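Local coordinates for protein 3-chlorocatechol 1,2-dioxygenase (Rhodococcus opacus, PDB 2BOY) that probably opens the aromatic ring of chlorinated catechols between the two hydroxyl-bearing carbons, using a ferric iron and molecular oxygen, at residues P93-E98 / D142-G147; L228-D233 / F243-K248. All coordinates share one frame; numbering follows the deposited sequence.

Contact 1. Residues P93-E98 / D142-G147; sequences PMRDDE and DYLFRG
Leu144 sets one methyl, CD2, over a face of the Arg95 guanidinium, offset toward its rim and 3.6 Å from Arg95 NH2, the two side chains meeting at about a right angle. The leucine reaches this place with its CG opposite the backbone N (chi1 -162°), and its other methyl, CD1, touches both Pro93 O and Met94 CA. Glu98 fixes the turn of the guanidinium, which grips the carboxylate side-on with two nitrogens: Arg95 NE meets Glu98 OE1 at 2.9 Å almost in the guanidinium plane, and Arg95 NH2 meets OE2. Glu98 OE1 also takes the backbone N of Arg95 on its anti lone pair, at 2.8 Å, so three bonds lock the carboxylate across the type I turn 95-98. This turn, in the loop ahead of strand 102-110 of the intradiol dioxygenase beta fold, rests on the type II turn 143-146 leading into strand 146-150. The backbones join through one bond, Phe145 N to Pro93 O at 2.8 Å, made in the carbonyl plane on a lone pair. Phe145 turns its ring back over the loop: Glu98 OE2 lies at the ring edge, 3.5 Å from CE1, with carboxylate and ring planes 77° apart. Met94, with CG anti to the carbonyl carbon (chi1 -71°), lays CG 3.6 Å from Phe145 CZ, and its sulfur stands obliquely to the same ring, a Met-aromatic contact. With an alanine at Glu98, the Arg95 guanidinium would probably lose its charged mate and be freer to swing from Leu144 CD2. Pro93 packs its ring carbons on the carbonyls of Tyr143 and Arg146, CG standing 3.3 Å from Arg146 O. Beyond the contact, the Arg146 guanidinium bonds to Ser134 and to the carbonyl of Tyr78, beside the iron ligand Tyr133.

Contact 2. Residues L228-D233 / F243-K248; sequences LLLSLD and FETSYK
Leu230 lies across Tyr247 at about a right angle, its CD2 methyl 3.7 Å from Tyr247 CD1 and oblique to the ring. The other methyl, CD1, meets Thr245 CG2, and farther along Leu228 CD2 approaches Tyr247 OH. Thr245 carries its hydroxyl opposite the backbone N (chi1 -167°), which aims OG1 at the facing chain: it donates to Ser231 O at 2.7 Å, from above the carbonyl plane. Leu232 touches both Thr245 and Phe243, CD1 against Thr245 CB and CG 3.9 Å from Phe243 CB. These are the two arms of the antiparallel hairpin formed by strands 229-236 and 241-250. Asp233 and Glu244 form a hydrogen-bonded pair, with Asp233 N to Glu244 O and Glu244 N to Asp233 O both 2.9 Å. Toward Ser231 the arms separate, and water takes over. One molecule accepts from Ser231 N and donates to Thr245 OG1 and Ser246 O; another donates to the carbonyls of Ser231 and Glu244. Leu230 and Tyr247 also touch Leu208 of the neighbouring strand 204-210. Between the carboxylates of Asp233 and Glu244, 5.1 Å apart at OD2 and OE1, a water donates to both oxygens, which would probably ease the repulsion of like charges; direct backbone bonds thus hold this end, while toward Ser231 and Ser246 the threonine hydroxyl and water make the polar join, beside leucine and aromatic packing.

From the N terminus, the chain passes through its helical region before reaching 93-98. Contact 1 then closes a loop of 43 residues, which includes strands 102-110 and 121-125 and the iron ligand Tyr133, and joins the loop ahead of strand 102-110 to the start of strand 146-150. The chain goes on through the iron-binding histidines His191 and His193 before contact 2 closes a much shorter loop, nine residues at the hairpin of strands 229-236 and 241-250. The two loops follow in series, neither nesting nor crossing. The centres of contacts 1 and 2 lie about 21 Å apart and the two do not touch, yet both reach one sheet, where strand 102-110 pairs in parallel with strand 241-250.

Contact 1. Residues P93-E98 / D142-G147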
loop_
_atom_site.group_PDB
_atom_site.type_symbol
_atom_site.label_atom_id
_atom_site.label_comp_id
_atom_site.label_asym_id
_atom_site.label_seq_id
_atom_site.Cartn_x
_atom_site.Cartn_y
_atom_site.Cartn_z
ATOM N N PRO A 93 24.118 2.632 26.889
ATOM C CA PRO A 93 24.338 4.092 26.905
ATOM C C PRO A 93 23.138 4.831 27.464
ATOM O O PRO A 93 22.012 4.687 26.945
ATOM C CB PRO A 93 24.644 4.440 25.440
ATOM C CG PRO A 93 25.272 3.130 24.862
ATOM C CD PRO A 93 24.340 2.053 25.533
ATOM N N MET A 94 23.374 5.525 28.599
ATOM C CA MET A 94 22.303 6.188 29.317
ATOM C C MET A 94 22.790 7.574 29.761
ATOM O O MET A 94 23.988 7.786 29.949
ATOM C CB MET A 94 21.942 5.363 30.564
ATOM C CG MET A 94 21.231 4.091 30.221
ATOM S SD MET A 94 20.725 3.142 31.622
ATOM C CE MET A 94 22.250 2.386 32.057
ATOM N N ARG A 95 21.858 8.494 29.951
ATOM C CA ARG A 95 22.228 9.840 30.382
ATOM C C ARG A 95 22.575 9.816 31.865
ATOM O O ARG A 95 22.141 8.913 32.572
ATOM C CB ARG A 95 21.073 10.809 30.131
ATOM C CG ARG A 95 20.920 11.071 28.606
ATOM C CD ARG A 95 19.554 11.579 28.196
ATOM N NE ARG A 95 18.472 10.587 28.290
ATOM C CZ ARG A 95 17.262 10.789 27.773
ATOM N NH1 ARG A 95 16.989 11.938 27.152
ATOM N NH2 ARG A 95 16.316 9.873 27.874
ATOM N N ASP A 96 23.334 10.814 32.343
ATOM C CA ASP A 96 23.683 10.835 33.773
ATOM C C ASP A 96 22.474 10.899 34.706
ATOM O O ASP A 96 22.586 10.553 35.890
ATOM C CB ASP A 96 24.711 11.912 34.189
ATOM C CG ASP A 96 24.425 13.300 33.638
ATOM O OD1 ASP A 96 23.269 13.651 33.328
ATOM O OD2 ASP A 96 25.347 14.142 33.518
ATOM N N ASP A 97 21.326 11.308 34.200
ATOM C CA ASP A 97 20.129 11.365 35.046
ATOM C C ASP A 97 18.997 10.505 34.485
ATOM O O ASP A 97 17.812 10.810 34.655
ATOM C CB ASP A 97 19.674 12.822 35.242
ATOM C CG ASP A 97 19.296 13.511 33.943
ATOM O OD1 ASP A 97 19.433 12.899 32.824
ATOM O OD2 ASP A 97 18.872 14.687 33.940
ATOM N N GLU A 98 19.375 9.433 33.791
ATOM C CA GLU A 98 18.384 8.596 33.104
ATOM C C GLU A 98 17.332 8.088 34.072
ATOM O O GLU A 98 17.675 7.528 35.105
ATOM C CB GLU A 98 19.096 7.420 32.418
ATOM C CG GLU A 98 18.259 6.721 31.368
ATOM C CD GLU A 98 18.077 7.561 30.131
ATOM O OE1 GLU A 98 19.093 8.081 29.606
ATOM O OE2 GLU A 98 16.903 7.700 29.690
ATOM N N ASP A 142 22.620 10.424 20.300
ATOM C CA ASP A 142 22.864 9.306 19.363
ATOM C C ASP A 142 23.325 8.063 20.103
ATOM O O ASP A 142 24.246 8.131 20.937
ATOM C CB ASP A 142 23.969 9.672 18.368
ATOM C CG ASP A 142 23.542 10.755 17.363
ATOM O OD1 ASP A 142 22.338 11.082 17.232
ATOM O OD2 ASP A 142 24.392 11.271 16.612
ATOM N N TYR A 143 22.714 6.933 19.766
ATOM C CA TYR A 143 22.986 5.625 20.369
ATOM C C TYR A 143 22.580 5.505 21.840
ATOM O O TYR A 143 23.008 4.570 22.513
ATOM C CB TYR A 143 24.435 5.147 20.166
ATOM C CG TYR A 143 24.784 4.877 18.688
ATOM C CD1 TYR A 143 24.139 3.873 17.968
ATOM C CD2 TYR A 143 25.768 5.638 18.026
ATOM C CE1 TYR A 143 24.452 3.633 16.623
ATOM C CE2 TYR A 143 26.106 5.389 16.662
ATOM C CZ TYR A 143 25.427 4.408 15.981
ATOM O OH TYR A 143 25.750 4.155 14.658
ATOM N N LEU A 144 21.721 6.396 22.327
ATOM C CA LEU A 144 21.175 6.136 23.661
ATOM C C LEU A 144 20.495 4.758 23.559
ATOM O O LEU A 144 19.748 4.530 22.589
ATOM C CB LEU A 144 20.120 7.149 24.032
ATOM C CG LEU A 144 19.811 7.218 25.528
ATOM C CD1 LEU A 144 21.028 7.960 26.201
ATOM C CD2 LEU A 144 18.518 7.929 25.733
ATOM N N PHE A 145 20.716 3.884 24.540
ATOM C CA PHE A 145 20.011 2.590 24.627
ATOM C C PHE A 145 20.210 1.727 23.375
ATOM O O PHE A 145 19.326 0.974 22.996
ATOM C CB PHE A 145 18.513 2.758 24.930
ATOM C CG PHE A 145 18.249 3.090 26.374
ATOM C CD1 PHE A 145 17.746 4.353 26.731
ATOM C CD2 PHE A 145 18.609 2.191 27.366
ATOM C CE1 PHE A 145 17.559 4.663 28.086
ATOM C CE2 PHE A 145 18.410 2.476 28.726
ATOM C CZ PHE A 145 17.882 3.727 29.075
ATOM N N ARG A 146 21.418 1.805 22.822
ATOM C CA ARG A 146 21.858 0.924 21.729
ATOM C C ARG A 146 23.288 0.503 22.019
ATOM O O ARG A 146 24.164 1.365 22.260
ATOM C CB ARG A 146 21.813 1.716 20.409
ATOM C CG ARG A 146 20.412 2.184 20.003
ATOM C CD ARG A 146 20.345 3.017 18.705
ATOM N NE ARG A 146 18.989 3.459 18.386
ATOM C CZ ARG A 146 18.072 2.752 17.713
ATOM N NH1 ARG A 146 18.328 1.491 17.276
ATOM N NH2 ARG A 146 16.886 3.307 17.466
ATOM N N GLY A 147 23.571 -0.812 21.980
ATOM C CA GLY A 147 24.923 -1.263 22.273
ATOM C C GLY A 147 25.231 -2.652 21.746
ATOM O O GLY A 147 24.310 -3.473 21.547
#

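Contact 2. Residues L228-D233 / F243-K248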
loop_
_atom_site.group_PDB
_atom_site.type_symbol
_atom_site.label_atom_id
_atom_site.label_comp_id
_atom_site.label_asym_id
_atom_site.label_seq_id
_atom_site.Cartn_x
_atom_site.Cartn_y
_atom_site.Cartn_z
ATOM N N LEU A 228 9.207 -15.757 24.675
ATOM C CA LEU A 228 9.958 -14.480 24.771
ATOM C C LEU A 228 9.526 -13.589 25.963
ATOM O O LEU A 228 9.952 -12.442 26.092
ATOM C CB LEU A 228 9.764 -13.695 23.462
ATOM C CG LEU A 228 10.161 -14.487 22.182
ATOM C CD1 LEU A 228 9.818 -13.687 20.935
ATOM C CD2 LEU A 228 11.666 -14.879 22.242
ATOM N N LEU A 229 8.699 -14.134 26.832
ATOM C CA LEU A 229 8.290 -13.421 28.028
ATOM C C LEU A 229 9.247 -13.663 29.213
ATOM O O LEU A 229 9.495 -14.813 29.609
ATOM C CB LEU A 229 6.838 -13.762 28.373
ATOM C CG LEU A 229 5.797 -13.307 27.311
ATOM C CD1 LEU A 229 4.536 -14.155 27.455
ATOM C CD2 LEU A 229 5.486 -11.840 27.541
ATOM N N LEU A 230 9.801 -12.575 29.742
ATOM C CA LEU A 230 10.771 -12.665 30.827
ATOM C C LEU A 230 10.074 -12.496 32.161
ATOM O O LEU A 230 9.078 -11.774 32.241
ATOM C CB LEU A 230 11.781 -11.528 30.727
ATOM C CG LEU A 230 12.654 -11.443 29.470
ATOM C CD1 LEU A 230 13.464 -10.142 29.497
ATOM C CD2 LEU A 230 13.578 -12.653 29.326
ATOM N N SER A 231 10.611 -13.155 33.182
ATOM C CA SER A 231 10.212 -12.908 34.573
ATOM C C SER A 231 11.251 -12.025 35.241
ATOM O O SER A 231 12.449 -12.202 35.050
ATOM C CB SER A 231 10.084 -14.227 35.331
ATOM O OG SER A 231 11.322 -14.907 35.365
ATOM N N LEU A 232 10.775 -11.080 36.032
ATOM C CA LEU A 232 11.597 -10.122 36.749
ATOM C C LEU A 232 11.599 -10.457 38.245
ATOM O O LEU A 232 10.517 -10.721 38.826
ATOM C CB LEU A 232 10.960 -8.751 36.593
ATOM C CG LEU A 232 11.563 -7.698 35.666
ATOM C CD1 LEU A 232 12.426 -8.302 34.557
ATOM C CD2 LEU A 232 10.480 -6.738 35.154
ATOM N N ASP A 233 12.784 -10.444 38.853
ATOM C CA ASP A 233 12.905 -10.541 40.311
ATOM C C ASP A 233 13.274 -9.185 40.879
ATOM O O ASP A 233 14.200 -8.533 40.403
ATOM C CB ASP A 233 13.965 -11.574 40.700
ATOM C CG ASP A 233 13.555 -13.002 40.336
ATOM O OD1 ASP A 233 12.329 -13.260 40.240
ATOM O OD2 ASP A 233 14.380 -13.930 40.144
ATOM N N PHE A 243 15.670 -4.643 39.333
ATOM C CA PHE A 243 15.075 -5.853 38.802
ATOM C C PHE A 243 16.160 -6.642 38.144
ATOM O O PHE A 243 17.092 -6.050 37.585
ATOM C CB PHE A 243 13.955 -5.498 37.836
ATOM C CG PHE A 243 12.805 -4.823 38.534
ATOM C CD1 PHE A 243 11.838 -5.580 39.178
ATOM C CD2 PHE A 243 12.768 -3.439 38.651
ATOM C CE1 PHE A 243 10.777 -4.947 39.888
ATOM C CE2 PHE A 243 11.733 -2.796 39.367
ATOM C CZ PHE A 243 10.744 -3.549 39.978
ATOM N N GLU A 244 16.021 -7.952 38.207
ATOM C CA GLU A 244 16.949 -8.853 37.548
ATOM C C GLU A 244 16.183 -9.884 36.731
ATOM O O GLU A 244 15.073 -10.307 37.099
ATOM C CB GLU A 244 17.823 -9.507 38.608
ATOM C CG GLU A 244 18.688 -10.631 38.128
ATOM C CD GLU A 244 19.401 -11.274 39.316
ATOM O OE1 GLU A 244 19.186 -12.490 39.547
ATOM O OE2 GLU A 244 20.130 -10.546 40.035
ATOM N N THR A 245 16.774 -10.283 35.610
ATOM C CA THR A 245 16.163 -11.297 34.756
ATOM C C THR A 245 17.262 -12.100 34.039
ATOM O O THR A 245 18.392 -11.681 34.024
ATOM C CB THR A 245 15.165 -10.622 33.787
ATOM O OG1 THR A 245 14.357 -11.634 33.162
ATOM C CG2 THR A 245 15.882 -9.935 32.601
ATOM N N SER A 246 16.915 -13.269 33.492
ATOM C CA SER A 246 17.891 -14.187 32.912
ATOM C C SER A 246 17.234 -14.694 31.661
ATOM O O SER A 246 16.006 -14.882 31.626
ATOM C CB SER A 246 18.140 -15.402 33.822
ATOM O OG SER A 246 18.778 -14.985 35.016
ATOM N N TYR A 247 18.036 -14.921 30.638
ATOM C CA TYR A 247 17.540 -15.550 29.417
ATOM C C TYR A 247 18.630 -16.361 28.768
ATOM O O TYR A 247 19.789 -15.957 28.763
ATOM C CB TYR A 247 17.025 -14.521 28.391
ATOM C CG TYR A 247 16.232 -15.159 27.267
ATOM C CD1 TYR A 247 14.894 -15.567 27.458
ATOM C CD2 TYR A 247 16.817 -15.360 26.029
ATOM C CE1 TYR A 247 14.165 -16.192 26.417
ATOM C CE2 TYR A 247 16.136 -15.953 24.999
ATOM C CZ TYR A 247 14.802 -16.377 25.200
ATOM O OH TYR A 247 14.127 -16.955 24.149
ATOM N N LYS A 248 18.240 -17.479 28.173
ATOM C CA LYS A 248 19.183 -18.290 27.433
ATOM C C LYS A 248 18.793 -18.353 25.975
ATOM O O LYS A 248 17.685 -18.850 25.647
ATOM C CB LYS A 248 19.223 -19.728 27.990
ATOM C CG LYS A 248 20.105 -20.682 27.166
ATOM C CD LYS A 248 20.095 -22.159 27.686
ATOM C CE LYS A 248 18.859 -22.950 27.172
ATOM N NZ LYS A 248 18.512 -24.190 28.004
HETATM O O HOH W 1 13.161 -14.606 32.391
HETATM O O HOH W 2 14.336 -14.638 35.065
HETATM O O HOH W 3 14.375 -13.221 37.269
HETATM O O HOH W 4 16.985 -13.594 40.821
#